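Local structure of sortase B (Streptococcus pyogenes, 3PSQ) at residues A[142-147]-A[194-199]; A[186-191]-A[198-203]; A[134-139]-A[164-169]. The protein is a class B sortase involved in pilus assembly, probably acting as a cysteine transpeptidase that cleaves sorting signals and passes on the acyl group. All blocks are in the same frame, centred on the assembly; numbering follows the deposited sequence.

Contact 1 of 3, residues A[142-147]-A[194-199]; sequences DAFDSL and TTDGRI
Beside the predicted active site of the sortase domain, the loop leaving strand 130-142 meets the start of strand 197-205, and Asp142 and Gly197 pair where the two strands end and begin, antiparallel and non-hydrogen-bonded, CA to CA 4.2 Å. Each segment turns here: Thr194 to Gly197 form a type II turn, Asp142 to Asp145 a type I turn. One backbone bond joins the two turns, from Ala143 N to Asp196 O at 2.8 Å, bent to 138° at the hydrogen. Asp142 CB lies against the same Asp196 O, while the Asp142 carboxylate folds back over its own turn. With CG held between the backbone N and the carbonyl carbon (chi1 64°), its OD1 accepts from Phe144 N at 2.8 Å, an Asx turn. The Phe144 ring offers its edge to the Asp196 carboxylate, whose plane stands 87° from that of the ring. Arg198, predicted to stabilise the transition state, runs past the first turn. Its CG packs on the peptide between Asp142 and Ala143, and a bend at chi2 takes the chain on so that one face of the guanidinium lies against the Ala143 methyl. Arg198 NH1 also bonds Gly197 O at 2.9 Å, with that oxygen near the guanidinium plane, which limits rotation of the group. On its covered face, Ala143 CB sits 3.4 Å from Arg198 NH2.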
loop_
_atom_site.group_PDB
_atom_site.type_symbol
_atom_site.label_atom_id
_atom_site.label_comp_id
_atom_site.label_asym_id
_atom_site.label_seq_id
_atom_site.Cartn_x
_atom_site.Cartn_y
_atom_site.Cartn_z
ATOM N N ASP A 142 -11.785 4.539 8.576
ATOM C CA ASP A 142 -11.965 3.335 9.387
ATOM C C ASP A 142 -12.214 2.111 8.504
ATOM O O ASP A 142 -12.270 2.231 7.259
ATOM C CB ASP A 142 -13.063 3.545 10.415
ATOM C CG ASP A 142 -14.398 3.765 9.785
ATOM O OD1 ASP A 142 -14.676 3.192 8.719
ATOM O OD2 ASP A 142 -15.196 4.508 10.376
ATOM N N ALA A 143 -12.362 0.952 9.142
ATOM C CA ALA A 143 -12.493 -0.327 8.447
ATOM C C ALA A 143 -13.664 -0.322 7.468
ATOM O O ALA A 143 -13.730 -1.171 6.584
ATOM C CB ALA A 143 -12.658 -1.474 9.465
ATOM N N PHE A 144 -14.566 0.657 7.607
ATOM C CA PHE A 144 -15.817 0.630 6.858
ATOM C C PHE A 144 -15.906 1.694 5.820
ATOM O O PHE A 144 -16.991 1.956 5.326
ATOM C CB PHE A 144 -17.049 0.630 7.793
ATOM C CG PHE A 144 -16.995 -0.482 8.792
ATOM C CD1 PHE A 144 -17.363 -1.792 8.435
ATOM C CD2 PHE A 144 -16.451 -0.253 10.058
ATOM C CE1 PHE A 144 -17.206 -2.829 9.338
ATOM C CE2 PHE A 144 -16.318 -1.276 10.962
ATOM C CZ PHE A 144 -16.682 -2.566 10.605
ATOM N N ASP A 145 -14.755 2.296 5.490
ATOM C CA ASP A 145 -14.630 3.189 4.342
ATOM C C ASP A 145 -15.291 2.613 3.084
ATOM O O ASP A 145 -14.935 1.530 2.617
ATOM C CB ASP A 145 -13.159 3.484 4.055
ATOM C CG ASP A 145 -12.989 4.666 3.120
ATOM O OD1 ASP A 145 -13.475 4.578 1.970
ATOM O OD2 ASP A 145 -12.386 5.680 3.534
ATOM N N SER A 146 -16.270 3.348 2.564
ATOM C CA SER A 146 -17.098 2.857 1.449
ATOM C C SER A 146 -16.401 2.837 0.077
ATOM O O SER A 146 -16.981 2.387 -0.915
ATOM C CB SER A 146 -18.387 3.659 1.360
ATOM O OG SER A 146 -18.091 4.993 0.963
ATOM N N LEU A 147 -15.151 3.272 0.011
ATOM C CA LEU A 147 -14.501 3.362 -1.277
ATOM C C LEU A 147 -13.096 2.750 -1.339
ATOM O O LEU A 147 -12.770 2.027 -2.269
ATOM C CB LEU A 147 -14.451 4.829 -1.704
ATOM C CG LEU A 147 -13.883 5.069 -3.102
ATOM C CD1 LEU A 147 -14.756 4.340 -4.118
ATOM C CD2 LEU A 147 -13.805 6.561 -3.393
ATOM N N THR A 194 -7.676 4.687 17.307
ATOM C CA THR A 194 -9.051 5.185 17.022
ATOM C C THR A 194 -10.021 4.053 16.628
ATOM O O THR A 194 -9.573 2.953 16.304
ATOM C CB THR A 194 -9.085 6.359 15.971
ATOM O OG1 THR A 194 -8.427 5.965 14.761
ATOM C CG2 THR A 194 -8.400 7.595 16.523
ATOM N N THR A 195 -11.335 4.330 16.656
ATOM C CA THR A 195 -12.344 3.250 16.556
ATOM C C THR A 195 -12.340 2.609 15.169
ATOM O O THR A 195 -12.679 3.282 14.181
ATOM C CB THR A 195 -13.779 3.727 16.956
ATOM O OG1 THR A 195 -13.808 4.057 18.363
ATOM C CG2 THR A 195 -14.844 2.627 16.694
ATOM N N ASP A 196 -11.958 1.322 15.100
ATOM C CA ASP A 196 -11.888 0.598 13.818
ATOM C C ASP A 196 -10.977 1.322 12.842
ATOM O O ASP A 196 -11.124 1.195 11.631
ATOM C CB ASP A 196 -13.291 0.471 13.222
ATOM C CG ASP A 196 -14.224 -0.275 14.148
ATOM O OD1 ASP A 196 -13.815 -1.314 14.701
ATOM O OD2 ASP A 196 -15.361 0.155 14.335
ATOM N N GLY A 197 -10.029 2.074 13.405
ATOM C CA GLY A 197 -9.313 3.084 12.667
ATOM C C GLY A 197 -8.420 2.477 11.627
ATOM O O GLY A 197 -7.842 1.397 11.867
ATOM N N ARG A 198 -8.340 3.143 10.462
ATOM C CA ARG A 198 -7.390 2.725 9.407
ATOM C C ARG A 198 -6.558 3.912 8.942
ATOM O O ARG A 198 -7.052 5.031 8.848
ATOM C CB ARG A 198 -8.073 2.044 8.204
ATOM C CG ARG A 198 -8.884 0.791 8.497
ATOM C CD ARG A 198 -8.016 -0.417 8.769
ATOM N NE ARG A 198 -8.803 -1.619 9.061
ATOM C CZ ARG A 198 -9.133 -2.043 10.281
ATOM N NH1 ARG A 198 -8.745 -1.352 11.355
ATOM N NH2 ARG A 198 -9.831 -3.180 10.456
ATOM N N ILE A 199 -5.291 3.666 8.663
ATOM C CA ILE A 199 -4.505 4.684 8.020
ATOM C C ILE A 199 -4.242 4.309 6.551
ATOM O O ILE A 199 -3.973 3.147 6.240
ATOM C CB ILE A 199 -3.164 4.965 8.775
ATOM C CG1 ILE A 199 -2.422 6.113 8.094
ATOM C CG2 ILE A 199 -2.323 3.694 8.865
ATOM C CD1 ILE A 199 -1.246 6.670 8.879
#

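Contact 2 of 3, residues A[186-191]-A[198-203]; sequences ALSTCE and RIIVIG. With ZN (zinc ion), chain L; EDO (1,2-ethanediol), chain E.
Leu187 with Val201 and Thr189 with Ile199 are the hydrogen-bonded pairs that join strands 184-190 and 197-205 into the antiparallel hairpin carrying the predicted catalytic cysteine and arginine of this sortase. The first pair is nearly straight in both directions, with Leu187 N to Val201 O at 2.8 Å. The second is less even: Ile199 N reaches Thr189 O at 3.0 Å, whereas Thr189 N lies 3.3 Å from Ile199 O. Ile199 O has a second donor. Ser188 OG, set anti to its own N (chi1 -169°), donates to it at 2.7 Å from above the carbonyl plane, while Thr189 N approaches in that plane, so two donors grip one buried oxygen.

Side-chain packing follows the alternation of the strands. Ala186 CB makes an apolar contact with Ile200 CG2 at 3.9 Å on the face shared by Ser188 and Ile202, and Ile200 CG1 lies against Ser188 OG. Past the paired residues, the Glu191 side chain crosses Ile199 obliquely, OE1 against CB, and that carboxylate is salt-bridged to Arg110.

Metal and charge gather at the end of the hairpin next to its connecting loop. Cys190 SG binds a zinc ion at 2.3 Å, with His96, Asp192 and a water completing the site, and Cys190 CB lies 3.6 Å from Arg198 NH1. In this structure, therefore, zinc occupies the sulfur of the predicted nucleophile, beside the guanidinium of the predicted transition-state stabiliser.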
loop_
_atom_site.group_PDB
_atom_site.type_symbol
_atom_site.label_atom_id
_atom_site.label_comp_id
_atom_site.label_asym_id
_atom_site.label_seq_id
_atom_site.Cartn_x
_atom_site.Cartn_y
_atom_site.Cartn_z
ATOM N N ALA A 186 -1.889 2.684 -2.888
ATOM C CA ALA A 186 -2.212 2.966 -1.513
ATOM C C ALA A 186 -1.542 1.903 -0.635
ATOM O O ALA A 186 -1.457 0.726 -1.012
ATOM C CB ALA A 186 -3.721 2.945 -1.331
ATOM N N LEU A 187 -1.005 2.346 0.487
ATOM C CA LEU A 187 -0.464 1.471 1.512
ATOM C C LEU A 187 -1.293 1.733 2.772
ATOM O O LEU A 187 -1.500 2.880 3.163
ATOM C CB LEU A 187 1.001 1.790 1.821
ATOM C CG LEU A 187 1.955 2.213 0.716
ATOM C CD1 LEU A 187 3.240 2.818 1.373
ATOM C CD2 LEU A 187 2.265 1.016 -0.176
ATOM N N SER A 188 -1.717 0.661 3.427
ATOM C CA SER A 188 -2.690 0.781 4.501
ATOM C C SER A 188 -2.566 -0.312 5.587
ATOM O O SER A 188 -2.184 -1.470 5.319
ATOM C CB SER A 188 -4.096 0.716 3.888
ATOM O OG SER A 188 -5.087 1.065 4.835
ATOM N N THR A 189 -2.942 0.064 6.806
ATOM C CA THR A 189 -3.153 -0.881 7.855
ATOM C C THR A 189 -4.080 -0.264 8.906
ATOM O O THR A 189 -4.711 0.762 8.653
ATOM C CB THR A 189 -1.803 -1.424 8.444
ATOM O OG1 THR A 189 -2.093 -2.497 9.342
ATOM C CG2 THR A 189 -1.007 -0.330 9.128
ATOM N N CYS A 190 -4.185 -0.912 10.066
ATOM C CA CYS A 190 -4.975 -0.370 11.161
ATOM C C CYS A 190 -4.294 0.811 11.868
ATOM O O CYS A 190 -3.103 1.052 11.735
ATOM C CB CYS A 190 -5.266 -1.457 12.184
ATOM S SG CYS A 190 -3.781 -2.175 12.916
ATOM N N GLU A 191 -5.087 1.547 12.623
ATOM C CA GLU A 191 -4.547 2.520 13.542
ATOM C C GLU A 191 -5.255 2.264 14.877
ATOM O O GLU A 191 -6.341 2.791 15.109
ATOM C CB GLU A 191 -4.796 3.928 13.002
ATOM C CG GLU A 191 -4.016 5.030 13.682
ATOM C CD GLU A 191 -3.640 6.126 12.699
ATOM O OE1 GLU A 191 -4.473 6.426 11.795
ATOM O OE2 GLU A 191 -2.511 6.685 12.826
ATOM N N ARG A 198 -8.340 3.143 10.462
ATOM C CA ARG A 198 -7.390 2.725 9.407
ATOM C C ARG A 198 -6.558 3.912 8.942
ATOM O O ARG A 198 -7.052 5.031 8.848
ATOM C CB ARG A 198 -8.073 2.044 8.204
ATOM C CG ARG A 198 -8.884 0.791 8.497
ATOM C CD ARG A 198 -8.016 -0.417 8.769
ATOM N NE ARG A 198 -8.803 -1.619 9.061
ATOM C CZ ARG A 198 -9.133 -2.043 10.281
ATOM N NH1 ARG A 198 -8.745 -1.352 11.355
ATOM N NH2 ARG A 198 -9.831 -3.180 10.456
ATOM N N ILE A 199 -5.291 3.666 8.663
ATOM C CA ILE A 199 -4.505 4.684 8.020
ATOM C C ILE A 199 -4.242 4.309 6.551
ATOM O O ILE A 199 -3.973 3.147 6.240
ATOM C CB ILE A 199 -3.164 4.965 8.775
ATOM C CG1 ILE A 199 -2.422 6.113 8.094
ATOM C CG2 ILE A 199 -2.323 3.694 8.865
ATOM C CD1 ILE A 199 -1.246 6.670 8.879
ATOM N N ILE A 200 -4.306 5.297 5.656
ATOM C CA ILE A 200 -3.913 5.071 4.270
ATOM C C ILE A 200 -2.931 6.166 3.846
ATOM O O ILE A 200 -3.208 7.351 4.052
ATOM C CB ILE A 200 -5.136 5.116 3.305
ATOM C CG1 ILE A 200 -6.203 4.099 3.734
ATOM C CG2 ILE A 200 -4.694 4.890 1.871
ATOM C CD1 ILE A 200 -7.475 4.090 2.897
ATOM N N VAL A 201 -1.795 5.756 3.284
ATOM C CA VAL A 201 -0.886 6.626 2.564
ATOM C C VAL A 201 -1.030 6.316 1.072
ATOM O O VAL A 201 -0.804 5.174 0.611
ATOM C CB VAL A 201 0.574 6.417 2.975
ATOM C CG1 VAL A 201 1.519 7.223 2.060
ATOM C CG2 VAL A 201 0.795 6.826 4.444
ATOM N N ILE A 202 -1.459 7.323 0.319
ATOM C CA ILE A 202 -1.712 7.142 -1.114
ATOM C C ILE A 202 -0.796 8.009 -1.991
ATOM O O ILE A 202 -0.503 9.161 -1.660
ATOM C CB ILE A 202 -3.202 7.369 -1.449
ATOM C CG1 ILE A 202 -3.437 7.272 -2.948
ATOM C CG2 ILE A 202 -3.632 8.725 -0.996
ATOM C CD1 ILE A 202 -4.863 6.955 -3.260
ATOM N N GLY A 203 -0.312 7.434 -3.088
ATOM C CA GLY A 203 0.429 8.204 -4.065
ATOM C C GLY A 203 -0.005 7.983 -5.511
ATOM O O GLY A 203 -0.782 7.069 -5.817
HETATM ZN ZN ZN L . -4.655 -3.197 14.736
HETATM C C1 EDO E . 0.505 0.220 12.419
HETATM O O1 EDO E . 0.316 0.108 13.828
HETATM C C2 EDO E . 0.365 1.683 11.981
HETATM O O2 EDO E . -0.707 2.386 12.655
HETATM O O HOH W 1 -6.834 -3.808 14.534
#

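Contact 3 of 3, residues A[134-139]-A[164-169]; sequences NIFACI and NHIKQK. With ZN (zinc ion), chain O.
Ile166 and Ile139 carry their CG1 branches in the same first-torsion setting, anti to the carbonyl carbon (chi1 -74° and -63°), which sets the direction of both branches and turns the CG2 methyl of Ile166 onto the strand; a second torsion near anti in Ile139 (chi2 151°) then places its CD1 against that methyl. The two side chains cross obliquely, Ile139 CD1 touching Ile166 CG2 at 3.7 Å and Ile166 CG1 slightly farther off. The same CG2 methyl also meets Ala137 CB at 3.8 Å, and Phe136 CE1 approaches it obliquely at 4.4 Å. One methyl of helix 159-167 therefore touches three side chains of strand 130-142.

The strand has a classic beta bulge here: Phe136 and Ala137 both face Ile202 on the adjoining strand, and these two consecutive residues both touch Ile166.

Farther along the segment, Lys169 takes part. The other branch of Ile139, CG2, packs on Lys169 CB at 3.8 Å, and Ile139 CA makes a CA-H...O contact to Lys169 O at 3.4 Å. No classical hydrogen bond joins 134-139 to 164-169, so the join is essentially apolar, with the aliphatic root of Lys169 at its border and its amine leading away to a long, weak ion pair with Asp145.

His165 makes no contact with 134-139; its ring lies by the 142-147 loop. Its ND1 binds a zinc ion at 1.9 Å and its NE2 bonds Asp145 OD1, so both ring nitrogens are engaged, which fixes how the imidazole is turned.

Ile202 of strand 197-205 packs on Ile166, Phe136, Ala137 and Ile139, while Ser170 and Tyr173 of strand 170-173 also line this interface; helix 159-167 thus rests on the sheet where strand 130-142 runs between strands 197-205 and 170-173.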
loop_
_atom_site.group_PDB
_atom_site.type_symbol
_atom_site.label_atom_id
_atom_site.label_comp_id
_atom_site.label_asym_id
_atom_site.label_seq_id
_atom_site.Cartn_x
_atom_site.Cartn_y
_atom_site.Cartn_z
ATOM N N ASN A 134 4.424 9.040 -6.444
ATOM C CA ASN A 134 4.452 10.352 -5.796
ATOM C C ASN A 134 3.337 10.460 -4.720
ATOM O O ASN A 134 2.150 10.454 -5.057
ATOM C CB ASN A 134 4.236 11.473 -6.850
ATOM C CG ASN A 134 5.270 11.446 -7.977
ATOM O OD1 ASN A 134 6.472 11.567 -7.728
ATOM N ND2 ASN A 134 4.806 11.296 -9.216
ATOM N N ILE A 135 3.708 10.590 -3.452
ATOM C CA ILE A 135 2.730 10.611 -2.361
ATOM C C ILE A 135 1.945 11.919 -2.333
ATOM O O ILE A 135 2.540 13.000 -2.406
ATOM C CB ILE A 135 3.435 10.400 -0.971
ATOM C CG1 ILE A 135 4.253 9.095 -0.973
ATOM C CG2 ILE A 135 2.419 10.492 0.187
ATOM C CD1 ILE A 135 5.161 8.913 0.238
ATOM N N PHE A 136 0.624 11.860 -2.214
ATOM C CA PHE A 136 -0.126 13.112 -2.116
ATOM C C PHE A 136 -1.086 13.194 -0.940
ATOM O O PHE A 136 -1.605 14.256 -0.682
ATOM C CB PHE A 136 -0.864 13.453 -3.422
ATOM C CG PHE A 136 -1.949 12.483 -3.790
ATOM C CD1 PHE A 136 -3.239 12.655 -3.318
ATOM C CD2 PHE A 136 -1.677 11.405 -4.614
ATOM C CE1 PHE A 136 -4.249 11.747 -3.651
ATOM C CE2 PHE A 136 -2.681 10.493 -4.967
ATOM C CZ PHE A 136 -3.959 10.667 -4.494
ATOM N N ALA A 137 -1.328 12.100 -0.216
ATOM C CA ALA A 137 -2.249 12.161 0.929
ATOM C C ALA A 137 -1.935 11.145 2.017
ATOM O O ALA A 137 -1.506 10.026 1.735
ATOM C CB ALA A 137 -3.697 11.988 0.466
ATOM N N CYS A 138 -2.170 11.559 3.260
ATOM C CA CYS A 138 -2.250 10.656 4.396
ATOM C C CYS A 138 -3.667 10.715 4.927
ATOM O O CYS A 138 -4.142 11.786 5.314
ATOM C CB CYS A 138 -1.303 11.132 5.489
ATOM S SG CYS A 138 -1.189 10.002 6.878
ATOM N N ILE A 139 -4.339 9.573 4.973
ATOM C CA ILE A 139 -5.788 9.512 5.259
ATOM C C ILE A 139 -6.104 8.825 6.595
ATOM O O ILE A 139 -5.479 7.814 6.957
ATOM C CB ILE A 139 -6.482 8.731 4.112
ATOM C CG1 ILE A 139 -6.314 9.472 2.775
ATOM C CG2 ILE A 139 -7.940 8.374 4.431
ATOM C CD1 ILE A 139 -6.316 8.567 1.559
ATOM N N ASN A 164 -12.104 13.739 -3.989
ATOM C CA ASN A 164 -12.834 14.453 -2.940
ATOM C C ASN A 164 -13.106 13.575 -1.727
ATOM O O ASN A 164 -13.140 14.062 -0.582
ATOM C CB ASN A 164 -14.164 15.046 -3.456
ATOM C CG ASN A 164 -14.873 15.928 -2.401
ATOM O OD1 ASN A 164 -14.416 16.019 -1.250
ATOM N ND2 ASN A 164 -15.979 16.570 -2.791
ATOM N N HIS A 165 -13.351 12.292 -1.983
ATOM C CA HIS A 165 -13.505 11.319 -0.923
ATOM C C HIS A 165 -12.243 11.303 -0.070
ATOM O O HIS A 165 -12.308 11.326 1.164
ATOM C CB HIS A 165 -13.714 9.918 -1.499
ATOM C CG HIS A 165 -13.877 8.862 -0.451
ATOM N ND1 HIS A 165 -15.093 8.566 0.115
ATOM C CD2 HIS A 165 -12.979 8.049 0.146
ATOM C CE1 HIS A 165 -14.942 7.596 1.000
ATOM N NE2 HIS A 165 -13.669 7.265 1.038
ATOM N N ILE A 166 -11.103 11.249 -0.744
ATOM C CA ILE A 166 -9.796 11.232 -0.101
ATOM C C ILE A 166 -9.547 12.546 0.641
ATOM O O ILE A 166 -9.313 12.542 1.845
ATOM C CB ILE A 166 -8.670 10.982 -1.132
ATOM C CG1 ILE A 166 -8.667 9.525 -1.577
ATOM C CG2 ILE A 166 -7.317 11.410 -0.573
ATOM C CD1 ILE A 166 -7.811 9.291 -2.818
ATOM N N LYS A 167 -9.622 13.663 -0.088
ATOM C CA LYS A 167 -9.475 14.988 0.488
ATOM C C LYS A 167 -10.147 15.182 1.853
ATOM O O LYS A 167 -9.537 15.711 2.764
ATOM C CB LYS A 167 -9.992 16.055 -0.481
ATOM C CG LYS A 167 -9.486 17.448 -0.123
ATOM C CD LYS A 167 -10.155 18.575 -0.917
ATOM C CE LYS A 167 -9.837 19.971 -0.277
ATOM N NZ LYS A 167 -10.312 21.160 -1.101
ATOM N N GLN A 168 -11.398 14.770 2.009
ATOM C CA GLN A 168 -12.152 15.054 3.230
ATOM C C GLN A 168 -11.751 14.151 4.401
ATOM O O GLN A 168 -12.165 14.366 5.549
ATOM C CB GLN A 168 -13.654 14.974 2.941
ATOM C CG GLN A 168 -14.274 13.594 3.033
ATOM C CD GLN A 168 -15.333 13.540 4.098
ATOM O OE1 GLN A 168 -15.680 12.472 4.617
ATOM N NE2 GLN A 168 -15.866 14.711 4.433
ATOM N N LYS A 169 -10.951 13.129 4.114
ATOM C CA LYS A 169 -10.483 12.225 5.154
ATOM C C LYS A 169 -8.986 12.341 5.382
ATOM O O LYS A 169 -8.415 11.567 6.141
ATOM C CB LYS A 169 -10.895 10.788 4.824
ATOM C CG LYS A 169 -12.358 10.611 5.078
ATOM C CD LYS A 169 -12.911 9.322 4.600
ATOM C CE LYS A 169 -14.397 9.313 4.891
ATOM N NZ LYS A 169 -14.863 7.935 5.199
HETATM ZN ZN ZN O . -16.854 9.344 -0.142
#

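In the fold
All three contacts draw on one mixed sheet in the sortase domain. Strand 130-142 supplies contact 3 and leads into the loop of contact 1; strand 197-205 pairs with it and, on its other side, with strand 184-190 in contact 2. The centres of contacts 1 and 2 are about 10 Å apart, as are those of 2 and 3, with 1 and 3 about 14 Å apart. Along the chain, contact 3 closes before contact 2 opens, while contacts 1 and 3 interleave. Contacts 1 and 2 share Arg198 and Ile199, so the predicted catalytic arginine is held by both loop and hairpin. Asp145 to His165 ties the loop to the helix.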